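Local structure of cyclic di-GMP receptor atypical PilZ domain-containing protein (Xanthomonas campestris pv. campestris, 3RQA) at residues Gly89-Val92 and Arg93-Asp96; Arg178-Arg181 and Arg182-Asp186. The protein is of unknown function but carries an atypical PilZ domain of the cyclic di-GMP receptor family and assembles into a tetramer through a parallel helical bundle. All coordinates share one frame; numbering follows the deposited sequence.

Contact 1: Gly89-Val92 and Arg93-Asp96; sequences GRLV and RQSD
Val92 and Asp96 meet one turn apart near the C-terminal end of helix 73-95, where the Val92 methyl CG1 lies 3.4 Å from Asp96 OD1. CG1 is anti to the backbone N of Val92 (chi1 170°), beside the carbonyl carbon, which turns it to the carboxylate of Asp96. Val92 O accepts Asp96 N at 3.0 Å, nearly in line with the carbonyl, and a weak bond from Ser95 N. Three residues earlier, Arg93 N bonds to Gly89 O at 3.2 Å, and Arg93 CG rests 3.5 Å from the same Gly89 O. This side is tight: Gly89 and Val92 are buried, and Val92 also packs on Pro136 and on Leu87 of the third subunit. Gln94 OE1 meets Leu91 CD2 only loosely, at 3.9 Å, and the open side is that of Ser95, which is exposed. Polar ends reach across the tetramer: Gln94 NE2 hydrogen-bonds to Val92 O of the second subunit, Asp96 pairs with Arg90 of the third, and Arg90 with Glu137 of the second, while Leu91 packs on Leu91 of all three other subunits. The helix end thus combines an apolar leucine centre with polar ties to neighbouring subunits, as suits a parallel four-helix bundle.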
# COMPACT_ATOMS: atom_id res chain seq x y z
N GLY C 89 1.22 5.01 -4.70
CA GLY C 89 0.91 6.27 -5.35
C GLY C 89 -0.10 6.05 -6.47
O GLY C 89 -1.00 6.87 -6.71
N ARG C 90 0.06 4.93 -7.18
CA ARG C 90 -0.85 4.59 -8.26
C ARG C 90 -2.24 4.33 -7.69
O ARG C 90 -3.24 4.77 -8.25
CB ARG C 90 -0.34 3.34 -9.00
CG ARG C 90 -1.24 2.91 -10.15
CD ARG C 90 -0.57 1.84 -10.99
NE ARG C 90 0.74 2.29 -11.45
CZ ARG C 90 0.94 3.14 -12.45
NH1 ARG C 90 2.17 3.49 -12.79
NH2 ARG C 90 -0.08 3.63 -13.12
N LEU C 91 -2.30 3.64 -6.55
CA LEU C 91 -3.57 3.32 -5.91
C LEU C 91 -4.33 4.60 -5.61
O LEU C 91 -5.50 4.74 -5.94
CB LEU C 91 -3.34 2.56 -4.61
CG LEU C 91 -4.30 1.41 -4.24
CD1 LEU C 91 -4.33 1.29 -2.72
CD2 LEU C 91 -5.70 1.65 -4.80
N VAL C 92 -3.65 5.54 -4.95
CA VAL C 92 -4.24 6.81 -4.58
C VAL C 92 -4.82 7.58 -5.76
O VAL C 92 -5.92 8.13 -5.67
CB VAL C 92 -3.22 7.68 -3.85
CG1 VAL C 92 -3.75 9.09 -3.67
CG2 VAL C 92 -2.90 7.07 -2.49
N ARG C 93 -4.09 7.63 -6.87
CA ARG C 93 -4.58 8.35 -8.04
C ARG C 93 -5.90 7.75 -8.53
O ARG C 93 -6.71 8.44 -9.13
CB ARG C 93 -3.55 8.35 -9.17
CG ARG C 93 -2.32 9.20 -8.89
CD ARG C 93 -1.27 9.02 -9.98
NE ARG C 93 0.03 9.53 -9.59
CZ ARG C 93 0.32 10.82 -9.46
NH1 ARG C 93 1.55 11.20 -9.10
NH2 ARG C 93 -0.60 11.74 -9.70
N GLN C 94 -6.11 6.47 -8.25
CA GLN C 94 -7.33 5.79 -8.66
C GLN C 94 -8.60 6.38 -8.02
O GLN C 94 -9.62 6.55 -8.69
CB GLN C 94 -7.26 4.30 -8.31
CG GLN C 94 -6.87 3.40 -9.47
CD GLN C 94 -6.71 1.94 -9.04
OE1 GLN C 94 -7.48 1.43 -8.23
NE2 GLN C 94 -5.70 1.27 -9.59
N SER C 95 -8.53 6.69 -6.73
CA SER C 95 -9.69 7.21 -6.03
C SER C 95 -9.74 8.70 -5.75
O SER C 95 -10.75 9.35 -6.01
CB SER C 95 -9.86 6.46 -4.72
OG SER C 95 -8.70 6.61 -3.92
N ASP C 96 -8.67 9.25 -5.20
CA ASP C 96 -8.65 10.67 -4.85
C ASP C 96 -8.97 11.64 -5.97
O ASP C 96 -8.62 11.42 -7.13
CB ASP C 96 -7.30 11.04 -4.22
CG ASP C 96 -7.18 10.59 -2.78
OD1 ASP C 96 -6.19 10.97 -2.13
OD2 ASP C 96 -8.07 9.85 -2.28

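Contact 2: Arg178-Arg181 and Arg182-Asp186; sequences RLHR and RQIAD
Leu179 O receives the N-H of Gln183 at 2.9 Å in a fairly straight bond (159°), while Gln183 CG leans against the same carbonyl oxygen at 3.3 Å. Bonds of the same i to i+4 kind run from Arg182 N to Arg178 O at 3.0 Å and from Ile184 N to His180 O at 3.1 Å, carrying the regular helix through the last turns of 165-185. The next one, Ala185 N to Arg181 O, is modelled unusually short and bent, so little should rest on its length. Asp186, the first residue to leave helical geometry, still donates its N-H to Arg182 O.

Among the side chains, His180 and Ile184 lie side by side and point the same way, with the imidazole CE1 3.6 Å from Ile184 CG1. His180 CG is anti to its own backbone nitrogen (chi1 -177°), which lays the ring beside the isoleucine one turn on. The Arg182 chain bends at its third torsion (chi3 72°) and folds back toward the first turn, its CZ 3.8 Å from Leu179 CD2; the still closer approach of NH2 to that methyl is doubtful. Arg182 NH1 also makes a long, weak ion pair with Asp57. On the barrel side, Leu179 packs on Leu27, and His180 and Gln183 on Cys25, all of strand 24-34.

Arg178 NH2 and Arg182 NH1 remain 6.7 Å apart, so the like charges do not touch. Ile184 is exposed. This end of the helix sets a mixed face of Leu179, His180 and Gln183 against strand 24-34, while Arg178, Arg181 and Arg182 probably give it a locally positive surface.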
# COMPACT_ATOMS: atom_id res chain seq x y z
N ARG C 178 14.48 25.30 -1.59
CA ARG C 178 14.84 24.36 -2.66
C ARG C 178 14.10 24.66 -3.97
O ARG C 178 14.72 24.77 -5.03
CB ARG C 178 14.53 22.91 -2.28
CG ARG C 178 15.36 22.33 -1.16
CD ARG C 178 15.30 20.82 -1.20
NE ARG C 178 15.21 20.26 0.14
CZ ARG C 178 14.08 20.22 0.85
NH1 ARG C 178 14.08 19.71 2.07
NH2 ARG C 178 12.95 20.66 0.32
N LEU C 179 12.78 24.77 -3.89
CA LEU C 179 11.98 25.05 -5.08
C LEU C 179 12.51 26.26 -5.83
O LEU C 179 12.54 26.28 -7.06
CB LEU C 179 10.51 25.31 -4.71
CG LEU C 179 9.62 24.13 -4.33
CD1 LEU C 179 8.18 24.62 -4.22
CD2 LEU C 179 9.73 23.04 -5.37
N HIS C 180 12.92 27.27 -5.06
CA HIS C 180 13.42 28.50 -5.64
C HIS C 180 14.73 28.35 -6.41
O HIS C 180 14.84 28.82 -7.54
CB HIS C 180 13.58 29.56 -4.54
CG HIS C 180 14.04 30.89 -5.06
ND1 HIS C 180 15.33 31.13 -5.46
CD2 HIS C 180 13.35 32.03 -5.29
CE1 HIS C 180 15.42 32.36 -5.93
NE2 HIS C 180 14.24 32.93 -5.84
N ARG C 181 15.72 27.68 -5.81
CA ARG C 181 16.99 27.51 -6.50
C ARG C 181 16.80 26.64 -7.73
O ARG C 181 17.49 26.83 -8.73
CB ARG C 181 18.04 26.90 -5.57
CG ARG C 181 17.86 25.43 -5.26
CD ARG C 181 18.98 24.95 -4.35
NE ARG C 181 18.76 23.58 -3.88
CZ ARG C 181 19.27 23.10 -2.76
NH1 ARG C 181 20.02 23.87 -1.98
NH2 ARG C 181 19.02 21.84 -2.40
N ARG C 182 15.87 25.70 -7.66
CA ARG C 182 15.61 24.82 -8.79
C ARG C 182 14.94 25.58 -9.93
O ARG C 182 15.34 25.42 -11.09
CB ARG C 182 14.76 23.62 -8.36
CG ARG C 182 14.67 22.54 -9.43
CD ARG C 182 14.36 21.15 -8.88
NE ARG C 182 12.98 21.00 -8.41
CZ ARG C 182 12.56 21.24 -7.17
NH1 ARG C 182 13.41 21.66 -6.24
NH2 ARG C 182 11.28 21.07 -6.86
N GLN C 183 13.94 26.41 -9.63
CA GLN C 183 13.27 27.17 -10.69
C GLN C 183 14.31 28.06 -11.38
O GLN C 183 14.32 28.18 -12.61
CB GLN C 183 12.14 28.04 -10.10
CG GLN C 183 10.83 27.24 -9.77
CD GLN C 183 9.79 28.07 -9.02
OE1 GLN C 183 9.87 28.24 -7.78
NE2 GLN C 183 8.81 28.62 -9.76
N ILE C 184 15.17 28.67 -10.58
CA ILE C 184 16.22 29.53 -11.12
C ILE C 184 17.24 28.64 -11.82
O ILE C 184 17.81 29.02 -12.84
CB ILE C 184 16.93 30.31 -10.00
CG1 ILE C 184 15.92 31.22 -9.29
CG2 ILE C 184 18.07 31.13 -10.58
CD1 ILE C 184 15.22 32.20 -10.21
N ALA C 185 17.44 27.45 -11.27
CA ALA C 185 18.39 26.49 -11.83
C ALA C 185 18.05 26.16 -13.27
O ALA C 185 18.87 26.38 -14.17
CB ALA C 185 18.41 25.22 -10.99
N ASP C 186 16.85 25.65 -13.51
CA ASP C 186 16.45 25.30 -14.87
C ASP C 186 16.09 26.54 -15.69
O ASP C 186 15.11 26.55 -16.44
CB ASP C 186 15.28 24.30 -14.85
CG ASP C 186 14.13 24.75 -13.98
OD1 ASP C 186 13.60 25.86 -14.21
OD2 ASP C 186 13.74 23.98 -13.08

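Both contacts are local, each lying within consecutive turns near the end of a helix, but they belong to different helices and do not touch: their centres are 28 Å apart and their nearest atoms about 14 Å. Contact 1, on helix 73-95, is partly buried at the tetramer interface, and all three other subunits reach it. Contact 2, on helix 165-185, is a surface contact that no other chain of the assembly touches; its inner side leans on a barrel strand of its own chain. The chemistry follows: the charged groups of 89-96 include some matched with opposite charges on neighbouring subunits, whereas 178-186 gathers arginines with a weak ion pair to Asp57.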